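Local coordinates for protein CRISPR-associated endonuclease Cas9 (Campylobacter jejuni subsp. jejuni serotype O:2, PDB 5X2G) that cleaves both strands of invading DNA with two nuclease domains, guided to its target by a CRISPR RNA paired with a tracrRNA, at residues K31-R36 with H557-A562; L497-T502 with V530-G535; R9-D14 with A471-Y476. All coordinates share one frame; numbering follows the deposited sequence.

Interaction 1 (K31-R36 with H557-A562)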
loop_
_atom_site.group_PDB
_atom_site.type_symbol
_atom_site.label_atom_id
_atom_site.label_comp_id
_atom_site.label_asym_id
_atom_site.label_seq_id
_atom_site.Cartn_x
_atom_site.Cartn_y
_atom_site.Cartn_z
ATOM N N LYS A 31 -7.037 -37.742 -9.878
ATOM C CA LYS A 31 -6.004 -37.830 -10.903
ATOM C C LYS A 31 -4.708 -37.139 -10.508
ATOM O O LYS A 31 -3.628 -37.718 -10.663
ATOM C CB LYS A 31 -6.522 -37.237 -12.220
ATOM C CG LYS A 31 -7.561 -38.087 -12.929
ATOM C CD LYS A 31 -6.971 -39.411 -13.377
ATOM C CE LYS A 31 -7.865 -40.089 -14.396
ATOM N NZ LYS A 31 -8.066 -39.227 -15.595
ATOM N N ASP A 32 -4.781 -35.906 -10.014
ATOM C CA ASP A 32 -3.591 -35.143 -9.671
ATOM C C ASP A 32 -3.851 -34.359 -8.392
ATOM O O ASP A 32 -4.988 -34.224 -7.934
ATOM C CB ASP A 32 -3.176 -34.206 -10.816
ATOM C CG ASP A 32 -1.717 -33.782 -10.729
ATOM O OD1 ASP A 32 -1.112 -33.930 -9.646
ATOM O OD2 ASP A 32 -1.175 -33.293 -11.745
ATOM N N CYS A 33 -2.770 -33.831 -7.823
ATOM C CA CYS A 33 -2.804 -33.161 -6.532
ATOM C C CYS A 33 -1.605 -32.230 -6.450
ATOM O O CYS A 33 -0.579 -32.472 -7.090
ATOM C CB CYS A 33 -2.770 -34.180 -5.387
ATOM S SG CYS A 33 -4.129 -34.061 -4.222
ATOM N N GLY A 34 -1.733 -31.174 -5.658
ATOM C CA GLY A 34 -0.616 -30.264 -5.484
ATOM C C GLY A 34 -0.962 -29.111 -4.569
ATOM O O GLY A 34 -2.135 -28.804 -4.328
ATOM N N VAL A 35 0.092 -28.479 -4.056
ATOM C CA VAL A 35 -0.004 -27.285 -3.225
ATOM C C VAL A 35 0.953 -26.245 -3.786
ATOM O O VAL A 35 2.088 -26.566 -4.153
ATOM C CB VAL A 35 0.330 -27.572 -1.744
ATOM C CG1 VAL A 35 -0.062 -26.385 -0.876
ATOM C CG2 VAL A 35 -0.352 -28.844 -1.263
ATOM N N ARG A 36 0.496 -24.996 -3.847
ATOM C CA ARG A 36 1.292 -23.882 -4.351
ATOM C C ARG A 36 1.412 -22.854 -3.235
ATOM O O ARG A 36 0.445 -22.148 -2.931
ATOM C CB ARG A 36 0.653 -23.273 -5.598
ATOM C CG ARG A 36 1.321 -22.004 -6.106
ATOM C CD ARG A 36 2.632 -22.291 -6.818
ATOM N NE ARG A 36 3.096 -21.127 -7.570
ATOM C CZ ARG A 36 4.259 -21.057 -8.209
ATOM N NH1 ARG A 36 5.099 -22.085 -8.191
ATOM N NH2 ARG A 36 4.587 -19.952 -8.866
ATOM N N HIS A 557 -1.798 -30.025 3.882
ATOM C CA HIS A 557 -3.205 -30.022 4.273
ATOM C C HIS A 557 -4.054 -29.129 3.382
ATOM O O HIS A 557 -5.279 -29.287 3.359
ATOM C CB HIS A 557 -3.363 -29.594 5.734
ATOM C CG HIS A 557 -3.494 -28.117 5.929
ATOM N ND1 HIS A 557 -2.406 -27.290 6.110
ATOM C CD2 HIS A 557 -4.587 -27.318 5.989
ATOM C CE1 HIS A 557 -2.823 -26.044 6.265
ATOM N NE2 HIS A 557 -4.142 -26.035 6.195
ATOM N N HIS A 558 -3.443 -28.191 2.657
ATOM C CA HIS A 558 -4.207 -27.404 1.701
ATOM C C HIS A 558 -4.662 -28.239 0.515
ATOM O O HIS A 558 -5.630 -27.865 -0.158
ATOM C CB HIS A 558 -3.383 -26.208 1.223
ATOM C CG HIS A 558 -2.943 -25.300 2.328
ATOM N ND1 HIS A 558 -3.781 -24.370 2.904
ATOM C CD2 HIS A 558 -1.755 -25.185 2.968
ATOM C CE1 HIS A 558 -3.127 -23.719 3.848
ATOM N NE2 HIS A 558 -1.896 -24.194 3.907
ATOM N N ALA A 559 -3.995 -29.362 0.249
ATOM C CA ALA A 559 -4.414 -30.232 -0.841
ATOM C C ALA A 559 -5.514 -31.193 -0.409
ATOM O O ALA A 559 -6.446 -31.450 -1.178
ATOM C CB ALA A 559 -3.219 -31.011 -1.383
ATOM N N ILE A 560 -5.428 -31.733 0.811
ATOM C CA ILE A 560 -6.480 -32.628 1.284
ATOM C C ILE A 560 -7.799 -31.878 1.398
ATOM O O ILE A 560 -8.875 -32.466 1.240
ATOM C CB ILE A 560 -6.085 -33.299 2.619
ATOM C CG1 ILE A 560 -6.110 -32.297 3.775
ATOM C CG2 ILE A 560 -4.714 -33.949 2.508
ATOM C CD1 ILE A 560 -5.755 -32.905 5.117
ATOM N N ASP A 561 -7.743 -30.569 1.658
ATOM C CA ASP A 561 -8.957 -29.763 1.603
ATOM C C ASP A 561 -9.462 -29.619 0.175
ATOM O O ASP A 561 -10.676 -29.575 -0.047
ATOM C CB ASP A 561 -8.712 -28.389 2.225
ATOM C CG ASP A 561 -8.808 -28.408 3.739
ATOM O OD1 ASP A 561 -7.914 -28.990 4.389
ATOM O OD2 ASP A 561 -9.783 -27.843 4.279
ATOM N N ALA A 562 -8.556 -29.562 -0.804
ATOM C CA ALA A 562 -8.983 -29.474 -2.196
ATOM C C ALA A 562 -9.554 -30.796 -2.695
ATOM O O ALA A 562 -10.436 -30.799 -3.561
ATOM C CB ALA A 562 -7.817 -29.035 -3.080
#
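V35 carries the contact between strand 31-36 and helix 557-562, and it does so with both branches. Its CG2 methyl presses on A559 CB at 3.6 Å, while CG1, placed anti to the backbone N (chi1 -168°), reaches H558 CB at 3.9 Å; the valine and histidine side chains cross at about a right angle. C33 adds a looser apolar touch, its SG lying 4.3 Å from A559 CB. A559 meets the strand mainly through its CB; the axes of the two segments come within 7.2 Å of each other. I621 and I624 extend this apolar layer beyond C33 and A559.

Strand 29-37 is an edge strand of the RNase H-like sheet of the RuvC domain, and helix 557-566 packs on one face of that sheet, the N-to-C directions of 31-36 and 557-562 lying 134° apart. H558 is predicted to bind magnesium, and its CB is the part that rests on the valine.

The backbone contributes a van der Waals touch, G34 O to A559 CB at 3.8 Å. The strand is irregular near its start, where K31 and D32 both face F24 in a classic beta bulge. R36 salt-bridges E464 and an RNA phosphate.

Interaction 2 (L497-T502 with V530-G535); sequences LVLNYT and VEAKSG
L499 is the first residue along helix 497-502 to reach strand 530-534, and it and V530 contribute most of the buried surface. Its CG sits 3.7 Å from V530 CG1, with the two side chains sliding past each other in opposite directions. CG lies anti to the backbone N (chi1 180°), and CD1 reaches over the strand backbone to within 3.6 Å of A532 N; the same methyl meets A532 CB at 3.7 Å. One leucine therefore bridges V530 and A532, two residues apart on the strand.

N500 faces the nucleic acid, where its ND2 hydrogen-bonds to a phosphate of the bound RNA. Y501 turns to other parts of the protein: its hydroxyl bonds to P442 O and its ring meets F444 edge-to-face.

One turn after V498, T502 brings the helix back to the strand. Its CG2 touches V530 CG2 at 3.9 Å, the side chains crossing at about a right angle, so that L499 and T502 each take one branch of the valine. The OG1 of T502 donates to V498 O at 2.8 Å and also bonds to the hydroxyl of Y465. V498 O accepts the T502 N-H as well, and the two donors arrive from opposite faces of the carbonyl plane.

Segment 497-502 of helix 492-505 runs nearly antiparallel to strand 530-534 (167°), and the helix is the connection between parallel neighbours 481-486 and 530-534, a beta-alpha-beta crossover; helix 456-476 flanks it through I462 and Y465, and S534 stands at the N-cap position of helix 535-545.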
loop_
_atom_site.group_PDB
_atom_site.type_symbol
_atom_site.label_atom_id
_atom_site.label_comp_id
_atom_site.label_asym_id
_atom_site.label_seq_id
_atom_site.Cartn_x
_atom_site.Cartn_y
_atom_site.Cartn_z
ATOM N N LEU A 497 -15.503 -13.553 -5.241
ATOM C CA LEU A 497 -14.931 -12.802 -6.353
ATOM C C LEU A 497 -14.310 -13.737 -7.383
ATOM O O LEU A 497 -14.535 -13.586 -8.591
ATOM C CB LEU A 497 -13.890 -11.814 -5.827
ATOM C CG LEU A 497 -13.183 -10.932 -6.856
ATOM C CD1 LEU A 497 -14.158 -9.948 -7.490
ATOM C CD2 LEU A 497 -12.020 -10.202 -6.208
ATOM N N VAL A 498 -13.523 -14.711 -6.920
ATOM C CA VAL A 498 -12.886 -15.663 -7.824
ATOM C C VAL A 498 -13.929 -16.494 -8.557
ATOM O O VAL A 498 -13.726 -16.884 -9.714
ATOM C CB VAL A 498 -11.896 -16.545 -7.034
ATOM C CG1 VAL A 498 -11.408 -17.709 -7.877
ATOM C CG2 VAL A 498 -10.719 -15.710 -6.549
ATOM N N LEU A 499 -15.065 -16.764 -7.910
ATOM C CA LEU A 499 -16.129 -17.521 -8.559
ATOM C C LEU A 499 -16.715 -16.746 -9.735
ATOM O O LEU A 499 -16.819 -17.274 -10.849
ATOM C CB LEU A 499 -17.211 -17.874 -7.537
ATOM C CG LEU A 499 -18.432 -18.667 -8.012
ATOM C CD1 LEU A 499 -18.829 -19.687 -6.961
ATOM C CD2 LEU A 499 -19.605 -17.740 -8.321
ATOM N N ASN A 500 -17.103 -15.485 -9.507
ATOM C CA ASN A 500 -17.636 -14.664 -10.591
ATOM C C ASN A 500 -16.586 -14.402 -11.662
ATOM O O ASN A 500 -16.918 -14.308 -12.849
ATOM C CB ASN A 500 -18.170 -13.343 -10.035
ATOM C CG ASN A 500 -19.400 -13.527 -9.167
ATOM O OD1 ASN A 500 -20.205 -14.430 -9.393
ATOM N ND2 ASN A 500 -19.551 -12.668 -8.166
ATOM N N TYR A 501 -15.323 -14.264 -11.255
ATOM C CA TYR A 501 -14.215 -14.147 -12.200
ATOM C C TYR A 501 -14.199 -15.322 -13.172
ATOM O O TYR A 501 -14.126 -15.136 -14.394
ATOM C CB TYR A 501 -12.909 -14.058 -11.404
ATOM C CG TYR A 501 -11.598 -13.976 -12.169
ATOM C CD1 TYR A 501 -11.538 -13.561 -13.495
ATOM C CD2 TYR A 501 -10.405 -14.308 -11.537
ATOM C CE1 TYR A 501 -10.319 -13.490 -14.168
ATOM C CE2 TYR A 501 -9.196 -14.240 -12.194
ATOM C CZ TYR A 501 -9.151 -13.833 -13.505
ATOM O OH TYR A 501 -7.927 -13.774 -14.138
ATOM N N THR A 502 -14.299 -16.542 -12.647
ATOM C CA THR A 502 -14.137 -17.734 -13.470
ATOM C C THR A 502 -15.370 -18.012 -14.323
ATOM O O THR A 502 -15.244 -18.387 -15.495
ATOM C CB THR A 502 -13.823 -18.938 -12.580
ATOM O OG1 THR A 502 -12.745 -18.605 -11.695
ATOM C CG2 THR A 502 -13.424 -20.145 -13.419
ATOM N N VAL A 530 -19.123 -23.276 -12.216
ATOM C CA VAL A 530 -18.332 -22.868 -11.062
ATOM C C VAL A 530 -19.241 -22.868 -9.842
ATOM O O VAL A 530 -20.213 -22.106 -9.781
ATOM C CB VAL A 530 -17.689 -21.490 -11.279
ATOM C CG1 VAL A 530 -16.718 -21.183 -10.152
ATOM C CG2 VAL A 530 -16.985 -21.443 -12.626
ATOM N N GLU A 531 -18.930 -23.726 -8.876
ATOM C CA GLU A 531 -19.701 -23.844 -7.649
ATOM C C GLU A 531 -18.826 -23.502 -6.452
ATOM O O GLU A 531 -17.622 -23.771 -6.444
ATOM C CB GLU A 531 -20.274 -25.256 -7.483
ATOM C CG GLU A 531 -21.276 -25.654 -8.556
ATOM C CD GLU A 531 -21.786 -27.072 -8.379
ATOM O OE1 GLU A 531 -21.197 -27.819 -7.569
ATOM O OE2 GLU A 531 -22.776 -27.437 -9.048
ATOM N N ALA A 532 -19.444 -22.904 -5.439
ATOM C CA ALA A 532 -18.779 -22.624 -4.176
ATOM C C ALA A 532 -19.150 -23.695 -3.159
ATOM O O ALA A 532 -20.311 -24.104 -3.066
ATOM C CB ALA A 532 -19.159 -21.240 -3.648
ATOM N N LYS A 533 -18.156 -24.156 -2.406
ATOM C CA LYS A 533 -18.352 -25.148 -1.359
ATOM C C LYS A 533 -18.234 -24.463 -0.004
ATOM O O LYS A 533 -17.284 -23.710 0.234
ATOM C CB LYS A 533 -17.337 -26.285 -1.480
ATOM N N SER A 534 -19.200 -24.722 0.872
ATOM C CA SER A 534 -19.248 -24.047 2.162
ATOM C C SER A 534 -18.080 -24.481 3.039
ATOM O O SER A 534 -17.807 -25.677 3.180
ATOM C CB SER A 534 -20.574 -24.344 2.863
ATOM O OG SER A 534 -20.631 -23.719 4.133
ATOM N N GLY A 535 -17.390 -23.502 3.632
ATOM C CA GLY A 535 -16.289 -23.817 4.526
ATOM C C GLY A 535 -16.716 -24.619 5.739
ATOM O O GLY A 535 -15.958 -25.457 6.233
#

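Interaction 3 (R9-D14 with A471-Y476); sequences RILAFD and ALLKKY
L11 and L472 slide past each other in opposite directions, with L11 CD2 4.0 Å from L472 CD1, and so form the middle of the contact between strand 10-14 and helix 471-476. The other branch of L11, CD1, lies 4.2 Å from L473 CD2, at an oblique angle to that side chain. F13 approaches L472 from the opposite direction. With CG anti to its carbonyl carbon (chi1 -63°), its ring swings toward the helix, and CZ comes to 3.9 Å from L472 CD1. L472 CD1 touches both the L11 methyl and the F13 ring, a ring that Y465 meets edge-to-face.

At the far end, R9 bends at chi3 and brings NH2 to the last carbonyl of the helix. Y476 O lies at the guanidinium edge, near its plane, but the modelled hydrogen bond of 2.3 Å is too short for its length to be trusted. NE of R9 bonds to K478 O, and NH1 pairs with E26. The Y476 ring leads off toward F24, and its hydroxyl bonds to D32.

The pattern is that of an RNase H-like sheet covered by helices: L11 and F13 face helix 456-476, whereas A12 and D14, the predicted catalytic metal ligand of the RuvC site, face helix 557-566.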
loop_
_atom_site.group_PDB
_atom_site.type_symbol
_atom_site.label_atom_id
_atom_site.label_comp_id
_atom_site.label_asym_id
_atom_site.label_seq_id
_atom_site.Cartn_x
_atom_site.Cartn_y
_atom_site.Cartn_z
ATOM N N ARG A 9 -15.147 -34.453 -15.172
ATOM C CA ARG A 9 -13.908 -33.748 -14.874
ATOM C C ARG A 9 -14.181 -32.574 -13.937
ATOM O O ARG A 9 -14.928 -31.653 -14.284
ATOM C CB ARG A 9 -13.259 -33.285 -16.178
ATOM C CG ARG A 9 -12.965 -34.435 -17.136
ATOM C CD ARG A 9 -12.854 -33.980 -18.584
ATOM N NE ARG A 9 -11.746 -33.055 -18.795
ATOM C CZ ARG A 9 -10.481 -33.426 -18.967
ATOM N NH1 ARG A 9 -10.154 -34.712 -18.947
ATOM N NH2 ARG A 9 -9.542 -32.510 -19.154
ATOM N N ILE A 10 -13.570 -32.608 -12.755
ATOM C CA ILE A 10 -13.773 -31.598 -11.724
ATOM C C ILE A 10 -12.415 -31.065 -11.287
ATOM O O ILE A 10 -11.482 -31.842 -11.059
ATOM C CB ILE A 10 -14.536 -32.162 -10.508
ATOM C CG1 ILE A 10 -15.873 -32.770 -10.938
ATOM C CG2 ILE A 10 -14.758 -31.078 -9.463
ATOM C CD1 ILE A 10 -16.671 -33.348 -9.788
ATOM N N LEU A 11 -12.308 -29.745 -11.178
ATOM C CA LEU A 11 -11.161 -29.084 -10.572
ATOM C C LEU A 11 -11.618 -28.395 -9.295
ATOM O O LEU A 11 -12.664 -27.739 -9.282
ATOM C CB LEU A 11 -10.536 -28.066 -11.528
ATOM C CG LEU A 11 -9.786 -28.618 -12.740
ATOM C CD1 LEU A 11 -9.232 -27.479 -13.581
ATOM C CD2 LEU A 11 -8.668 -29.545 -12.292
ATOM N N ALA A 12 -10.845 -28.549 -8.226
ATOM C CA ALA A 12 -11.186 -27.967 -6.937
ATOM C C ALA A 12 -10.014 -27.145 -6.426
ATOM O O ALA A 12 -8.855 -27.534 -6.590
ATOM C CB ALA A 12 -11.558 -29.048 -5.920
ATOM N N PHE A 13 -10.320 -26.007 -5.804
ATOM C CA PHE A 13 -9.299 -25.079 -5.338
ATOM C C PHE A 13 -9.611 -24.629 -3.920
ATOM O O PHE A 13 -10.743 -24.230 -3.624
ATOM C CB PHE A 13 -9.194 -23.861 -6.261
ATOM C CG PHE A 13 -8.778 -24.197 -7.662
ATOM C CD1 PHE A 13 -7.441 -24.198 -8.021
ATOM C CD2 PHE A 13 -9.724 -24.513 -8.623
ATOM C CE1 PHE A 13 -7.054 -24.507 -9.311
ATOM C CE2 PHE A 13 -9.345 -24.824 -9.915
ATOM C CZ PHE A 13 -8.008 -24.821 -10.261
ATOM N N ASP A 14 -8.605 -24.697 -3.051
ATOM C CA ASP A 14 -8.643 -24.105 -1.719
ATOM C C ASP A 14 -7.737 -22.879 -1.751
ATOM O O ASP A 14 -6.508 -23.008 -1.752
ATOM C CB ASP A 14 -8.192 -25.104 -0.655
ATOM C CG ASP A 14 -8.196 -24.511 0.743
ATOM O OD1 ASP A 14 -8.914 -23.514 0.969
ATOM O OD2 ASP A 14 -7.473 -25.040 1.614
ATOM N N ALA A 471 -2.294 -23.681 -15.790
ATOM C CA ALA A 471 -1.366 -24.803 -15.879
ATOM C C ALA A 471 -2.118 -26.125 -15.966
ATOM O O ALA A 471 -1.771 -26.995 -16.773
ATOM C CB ALA A 471 -0.420 -24.799 -14.680
ATOM N N LEU A 472 -3.160 -26.287 -15.148
ATOM C CA LEU A 472 -3.964 -27.505 -15.199
ATOM C C LEU A 472 -4.676 -27.641 -16.538
ATOM O O LEU A 472 -4.710 -28.729 -17.123
ATOM C CB LEU A 472 -4.970 -27.511 -14.050
ATOM C CG LEU A 472 -4.333 -27.682 -12.673
ATOM C CD1 LEU A 472 -5.340 -27.416 -11.571
ATOM C CD2 LEU A 472 -3.763 -29.082 -12.558
ATOM N N LEU A 473 -5.251 -26.544 -17.039
ATOM C CA LEU A 473 -5.929 -26.590 -18.329
ATOM C C LEU A 473 -4.952 -26.906 -19.456
ATOM O O LEU A 473 -5.287 -27.648 -20.387
ATOM C CB LEU A 473 -6.645 -25.266 -18.592
ATOM C CG LEU A 473 -7.673 -24.850 -17.539
ATOM C CD1 LEU A 473 -8.261 -23.487 -17.870
ATOM C CD2 LEU A 473 -8.767 -25.896 -17.413
ATOM N N LYS A 474 -3.738 -26.354 -19.389
ATOM C CA LYS A 474 -2.734 -26.665 -20.403
ATOM C C LYS A 474 -2.353 -28.140 -20.363
ATOM O O LYS A 474 -2.127 -28.760 -21.409
ATOM C CB LYS A 474 -1.495 -25.790 -20.209
ATOM C CG LYS A 474 -0.346 -26.138 -21.146
ATOM C CD LYS A 474 0.995 -25.650 -20.615
ATOM C CE LYS A 474 1.192 -24.163 -20.853
ATOM N NZ LYS A 474 1.369 -23.857 -22.299
ATOM N N LYS A 475 -2.292 -28.721 -19.164
ATOM C CA LYS A 475 -1.835 -30.099 -19.024
ATOM C C LYS A 475 -2.956 -31.105 -19.269
ATOM O O LYS A 475 -2.722 -32.157 -19.874
ATOM C CB LYS A 475 -1.233 -30.305 -17.633
ATOM C CG LYS A 475 -0.585 -31.664 -17.420
ATOM C CD LYS A 475 0.141 -31.716 -16.083
ATOM C CE LYS A 475 0.880 -33.034 -15.892
ATOM N NZ LYS A 475 1.734 -33.013 -14.671
ATOM N N TYR A 476 -4.176 -30.805 -18.818
ATOM C CA TYR A 476 -5.263 -31.774 -18.855
ATOM C C TYR A 476 -6.426 -31.380 -19.754
ATOM O O TYR A 476 -7.372 -32.164 -19.888
ATOM C CB TYR A 476 -5.786 -32.031 -17.435
ATOM C CG TYR A 476 -4.747 -32.613 -16.505
ATOM C CD1 TYR A 476 -4.412 -33.961 -16.563
ATOM C CD2 TYR A 476 -4.098 -31.817 -15.569
ATOM C CE1 TYR A 476 -3.460 -34.499 -15.716
ATOM C CE2 TYR A 476 -3.147 -32.347 -14.717
ATOM C CZ TYR A 476 -2.831 -33.689 -14.795
ATOM O OH TYR A 476 -1.883 -34.220 -13.948
#

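Overall arrangement
Three strand-helix contacts on one RuvC sheet, two of them closing loops of more than 450 residues, illustrate a split domain. In chain order come 9-14, 31-36, 471-476, 497-502, 530-535 and 557-562; interactions 1 and 3 therefore interlock, while interaction 2 follows interaction 3 inside the loop closed by interaction 1. Interactions 1 and 3, centres about 11 Å apart, touch; interaction 2, its centre about 14 and about 17 Å from those of interactions 3 and 1, touches neither. Helix 557-566 covers one face of the sheet, helices 456-476 and 492-505 the other. D14 and H558, predicted metal ligands far apart in sequence, meet here, their side chains about 4 Å apart at the nearest atoms.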